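Local coordinates for protein PrgB (Enterococcus faecalis, PDB 6EVU) that promotes cell aggregation, biofilm formation and conjugation by binding and compacting DNA, probably through the adhesin domain given here, at residues P187-S198 against S271-F282. Numbering follows the deposited sequence.
Sequences PDKDSPFAYALS and SGVGLANGRISF
The carbonyl oxygen of G272 is gripped from two directions: L197 N donates to it at 3.1 Å, from 43° above the carbonyl plane and so away from a lone pair, while a water, itself only weakly hydrogen-bonded to S198 OG, donates to it as well. Across the same pair, G272 N reaches L197 O at 2.7 Å, this time in the carbonyl plane. Equivalent reciprocal bonds join Y195 with G274 and F193 with A276, six in all, which identifies 193-197 and 272-276 as antiparallel neighbours; their axes approach to 4.7 Å. Strand 221-225 pairs with the other edge of 272-276 to complete a three-stranded sheet.

Y195 carries the side-chain packing. Its CG sits between the backbone N and the carbonyl carbon (chi1 48°), which swings the ring across the neighbouring strand and lays one face over G274, whose CA stands 3.7 Å from the ring centroid and 11° off the normal, a CH-pi contact made by a residue with no side chain. I280 CG2 covers the opposite face near its rim, and A276 CB meets the ring edge. F282 lies nearly parallel to Y195 but slid aside, with centroids 5.2 Å apart and little overlap, while L197 CD2 rests over the F282 face. The Y195 hydroxyl is hydrogen-bonded to N221.

At the other end P187 CD lies over one face of F193, whose ring also meets Y121 edge-to-face, and P192 CB packs 3.4 Å from N277 OD1. One water lies within hydrogen-bonding distance of N277 OD1 and D188 O, between the D188-S191 turn and the loop after strand 272-276, though it has more acceptors in reach than protons. The chemistry implies that backbone bonds fix the strand register, while the Y195 ring, between G274 and I280, joins this small sheet to strand 280-287 of the large one.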
loop_
_atom_site.group_PDB
_atom_site.type_symbol
_atom_site.label_atom_id
_atom_site.label_comp_id
_atom_site.label_asym_id
_atom_site.label_seq_id
_atom_site.Cartn_x
_atom_site.Cartn_y
_atom_site.Cartn_z
ATOM N N PRO A 187 -19.327 -7.029 -4.698
ATOM C CA PRO A 187 -20.202 -5.901 -5.025
ATOM C C PRO A 187 -21.344 -6.262 -5.969
ATOM O O PRO A 187 -21.224 -7.139 -6.837
ATOM C CB PRO A 187 -19.258 -4.879 -5.664
ATOM C CG PRO A 187 -18.032 -5.604 -6.042
ATOM C CD PRO A 187 -17.915 -6.767 -5.081
ATOM N N ASP A 188 -22.471 -5.566 -5.773
ATOM C CA ASP A 188 -23.554 -5.588 -6.745
ATOM C C ASP A 188 -23.131 -4.886 -8.014
ATOM O O ASP A 188 -22.295 -3.980 -7.991
ATOM C CB ASP A 188 -24.799 -4.857 -6.229
ATOM C CG ASP A 188 -25.454 -5.553 -5.069
ATOM O OD1 ASP A 188 -25.266 -6.774 -4.874
ATOM O OD2 ASP A 188 -26.191 -4.851 -4.348
ATOM N N LYS A 189 -23.807 -5.259 -9.110
ATOM C CA LYS A 189 -23.467 -4.775 -10.449
ATOM C C LYS A 189 -23.236 -3.267 -10.492
ATOM O O LYS A 189 -22.214 -2.801 -11.015
ATOM C CB LYS A 189 -24.570 -5.166 -11.428
ATOM C CG LYS A 189 -24.499 -4.424 -12.749
ATOM C CD LYS A 189 -25.428 -5.049 -13.789
ATOM C CE LYS A 189 -25.708 -4.069 -14.921
ATOM N NZ LYS A 189 -24.450 -3.499 -15.494
ATOM N N ASP A 190 -24.158 -2.485 -9.943
ATOM C CA ASP A 190 -24.060 -1.041 -10.099
ATOM C C ASP A 190 -23.526 -0.348 -8.855
ATOM O O ASP A 190 -23.627 0.869 -8.734
ATOM C CB ASP A 190 -25.413 -0.461 -10.539
ATOM C CG ASP A 190 -25.734 -0.793 -12.012
ATOM O OD1 ASP A 190 -24.866 -0.534 -12.882
ATOM O OD2 ASP A 190 -26.834 -1.329 -12.302
ATOM N N SER A 191 -22.851 -1.081 -7.971
ATOM C CA SER A 191 -22.343 -0.503 -6.730
ATOM C C SER A 191 -20.960 -1.075 -6.462
ATOM O O SER A 191 -20.741 -1.805 -5.484
ATOM C CB SER A 191 -23.314 -0.770 -5.580
ATOM O OG SER A 191 -24.595 -0.179 -5.875
ATOM N N PRO A 192 -19.986 -0.746 -7.323
ATOM C CA PRO A 192 -18.627 -1.257 -7.147
ATOM C C PRO A 192 -18.016 -0.840 -5.820
ATOM O O PRO A 192 -18.424 0.136 -5.190
ATOM C CB PRO A 192 -17.861 -0.631 -8.320
ATOM C CG PRO A 192 -18.646 0.602 -8.696
ATOM C CD PRO A 192 -20.084 0.221 -8.435
ATOM N N PHE A 193 -17.050 -1.641 -5.385
ATOM C CA PHE A 193 -16.191 -1.268 -4.263
ATOM C C PHE A 193 -15.303 -0.114 -4.681
ATOM O O PHE A 193 -14.778 -0.090 -5.805
ATOM C CB PHE A 193 -15.263 -2.419 -3.877
ATOM C CG PHE A 193 -15.924 -3.558 -3.196
ATOM C CD1 PHE A 193 -17.189 -3.448 -2.624
ATOM C CD2 PHE A 193 -15.270 -4.776 -3.124
ATOM C CE1 PHE A 193 -17.754 -4.558 -1.954
ATOM C CE2 PHE A 193 -15.838 -5.853 -2.453
ATOM C CZ PHE A 193 -17.045 -5.773 -1.900
ATOM N N ALA A 194 -15.097 0.823 -3.770
ATOM C CA ALA A 194 -14.126 1.882 -3.983
ATOM C C ALA A 194 -13.147 1.901 -2.814
ATOM O O ALA A 194 -13.548 1.875 -1.639
ATOM C CB ALA A 194 -14.815 3.246 -4.164
ATOM N N TYR A 195 -11.870 2.005 -3.135
ATOM C CA TYR A 195 -10.848 2.023 -2.102
ATOM C C TYR A 195 -9.800 3.065 -2.436
ATOM O O TYR A 195 -9.632 3.447 -3.597
ATOM C CB TYR A 195 -10.165 0.667 -1.929
ATOM C CG TYR A 195 -9.680 -0.052 -3.196
ATOM C CD1 TYR A 195 -10.545 -0.796 -3.998
ATOM C CD2 TYR A 195 -8.343 -0.002 -3.543
ATOM C CE1 TYR A 195 -10.036 -1.479 -5.173
ATOM C CE2 TYR A 195 -7.825 -0.679 -4.645
ATOM C CZ TYR A 195 -8.672 -1.403 -5.449
ATOM O OH TYR A 195 -8.148 -2.071 -6.516
ATOM N N ALA A 196 -9.149 3.569 -1.391
ATOM C CA ALA A 196 -8.190 4.645 -1.543
ATOM C C ALA A 196 -6.818 4.095 -1.916
ATOM O O ALA A 196 -6.398 3.025 -1.458
ATOM C CB ALA A 196 -8.069 5.425 -0.243
ATOM N N LEU A 197 -6.082 4.859 -2.706
ATOM C CA LEU A 197 -4.675 4.575 -2.951
ATOM C C LEU A 197 -4.064 5.913 -2.580
ATOM O O LEU A 197 -4.182 6.889 -3.338
ATOM C CB LEU A 197 -4.395 4.176 -4.398
ATOM C CG LEU A 197 -5.306 3.001 -4.773
ATOM C CD1 LEU A 197 -5.473 2.899 -6.251
ATOM C CD2 LEU A 197 -4.747 1.755 -4.151
ATOM N N SER A 198 -3.483 5.987 -1.391
ATOM C CA SER A 198 -3.080 7.247 -0.796
ATOM C C SER A 198 -1.596 7.273 -0.487
ATOM O O SER A 198 -0.894 6.259 -0.592
ATOM C CB SER A 198 -3.870 7.529 0.488
ATOM O OG SER A 198 -5.224 7.776 0.134
ATOM N N SER A 271 -2.701 10.730 -4.339
ATOM C CA SER A 271 -3.733 9.703 -4.253
ATOM C C SER A 271 -4.335 9.362 -5.606
ATOM O O SER A 271 -4.216 10.100 -6.606
ATOM C CB SER A 271 -4.845 10.108 -3.294
ATOM O OG SER A 271 -4.287 10.497 -2.060
ATOM N N GLY A 272 -4.994 8.211 -5.607
ATOM C CA GLY A 272 -5.885 7.795 -6.668
ATOM C C GLY A 272 -7.033 7.046 -6.026
ATOM O O GLY A 272 -7.090 6.909 -4.800
ATOM N N VAL A 273 -7.910 6.518 -6.865
ATOM C CA VAL A 273 -9.027 5.707 -6.404
ATOM C C VAL A 273 -8.976 4.351 -7.098
ATOM O O VAL A 273 -8.742 4.284 -8.311
ATOM C CB VAL A 273 -10.365 6.409 -6.671
ATOM C CG1 VAL A 273 -11.501 5.545 -6.196
ATOM C CG2 VAL A 273 -10.342 7.777 -5.969
ATOM N N GLY A 274 -9.135 3.283 -6.318
ATOM C CA GLY A 274 -9.349 1.950 -6.851
ATOM C C GLY A 274 -10.832 1.614 -6.894
ATOM O O GLY A 274 -11.576 1.895 -5.943
ATOM N N LEU A 275 -11.263 1.061 -8.029
ATOM C CA LEU A 275 -12.653 0.654 -8.251
ATOM C C LEU A 275 -12.665 -0.829 -8.587
ATOM O O LEU A 275 -11.858 -1.285 -9.410
ATOM C CB LEU A 275 -13.341 1.474 -9.377
ATOM C CG LEU A 275 -13.746 2.857 -8.846
ATOM C CD1 LEU A 275 -14.002 3.895 -9.946
ATOM C CD2 LEU A 275 -14.926 2.729 -7.915
ATOM N N ALA A 276 -13.529 -1.595 -7.922
ATOM C CA ALA A 276 -13.570 -3.041 -8.140
ATOM C C ALA A 276 -15.015 -3.497 -8.353
ATOM O O ALA A 276 -15.844 -3.386 -7.444
ATOM C CB ALA A 276 -12.935 -3.814 -6.979
ATOM N N ASN A 277 -15.312 -4.040 -9.543
ATOM C CA ASN A 277 -16.578 -4.741 -9.764
ATOM C C ASN A 277 -16.457 -6.221 -9.405
ATOM O O ASN A 277 -17.015 -7.079 -10.074
ATOM C CB ASN A 277 -17.050 -4.565 -11.217
ATOM C CG ASN A 277 -17.251 -3.103 -11.602
ATOM O OD1 ASN A 277 -18.223 -2.467 -11.177
ATOM N ND2 ASN A 277 -16.342 -2.567 -12.419
ATOM N N GLY A 278 -15.663 -6.538 -8.394
ATOM C CA GLY A 278 -15.353 -7.910 -8.029
ATOM C C GLY A 278 -14.438 -7.847 -6.814
ATOM O O GLY A 278 -14.325 -6.800 -6.180
ATOM N N ARG A 279 -13.794 -8.977 -6.488
ATOM C CA ARG A 279 -12.811 -9.029 -5.411
ATOM C C ARG A 279 -11.690 -8.011 -5.633
ATOM O O ARG A 279 -11.134 -7.902 -6.741
ATOM C CB ARG A 279 -12.231 -10.462 -5.339
ATOM C CG ARG A 279 -11.376 -10.711 -4.049
ATOM C CD ARG A 279 -10.916 -12.183 -3.969
ATOM N NE ARG A 279 -12.036 -13.121 -3.827
ATOM C CZ ARG A 279 -12.210 -14.226 -4.525
ATOM N NH1 ARG A 279 -11.354 -14.581 -5.495
ATOM N NH2 ARG A 279 -13.268 -14.978 -4.260
ATOM N N ILE A 280 -11.363 -7.270 -4.582
ATOM C CA ILE A 280 -10.266 -6.300 -4.615
ATOM C C ILE A 280 -8.931 -7.005 -4.777
ATOM O O ILE A 280 -8.589 -7.906 -4.002
ATOM C CB ILE A 280 -10.249 -5.473 -3.323
ATOM C CG1 ILE A 280 -11.489 -4.563 -3.300
ATOM C CG2 ILE A 280 -8.942 -4.665 -3.209
ATOM C CD1 ILE A 280 -11.571 -3.752 -2.000
ATOM N N SER A 281 -8.124 -6.531 -5.706
ATOM C CA SER A 281 -6.780 -7.118 -5.864
ATOM C C SER A 281 -5.931 -6.168 -6.691
ATOM O O SER A 281 -6.396 -5.682 -7.720
ATOM C CB SER A 281 -6.866 -8.456 -6.558
ATOM O OG SER A 281 -5.578 -9.089 -6.588
ATOM N N PHE A 282 -4.729 -5.862 -6.230
ATOM C CA PHE A 282 -3.879 -4.892 -6.924
ATOM C C PHE A 282 -2.486 -5.049 -6.334
ATOM O O PHE A 282 -2.295 -5.792 -5.357
ATOM C CB PHE A 282 -4.395 -3.457 -6.751
ATOM C CG PHE A 282 -4.409 -3.012 -5.311
ATOM C CD1 PHE A 282 -5.446 -3.353 -4.466
ATOM C CD2 PHE A 282 -3.326 -2.262 -4.808
ATOM C CE1 PHE A 282 -5.425 -3.004 -3.121
ATOM C CE2 PHE A 282 -3.283 -1.880 -3.466
ATOM C CZ PHE A 282 -4.332 -2.262 -2.611
HETATM O O HOH W 1 -19.712 -3.557 -9.158
HETATM O O HOH W 2 -7.628 8.228 -2.336
#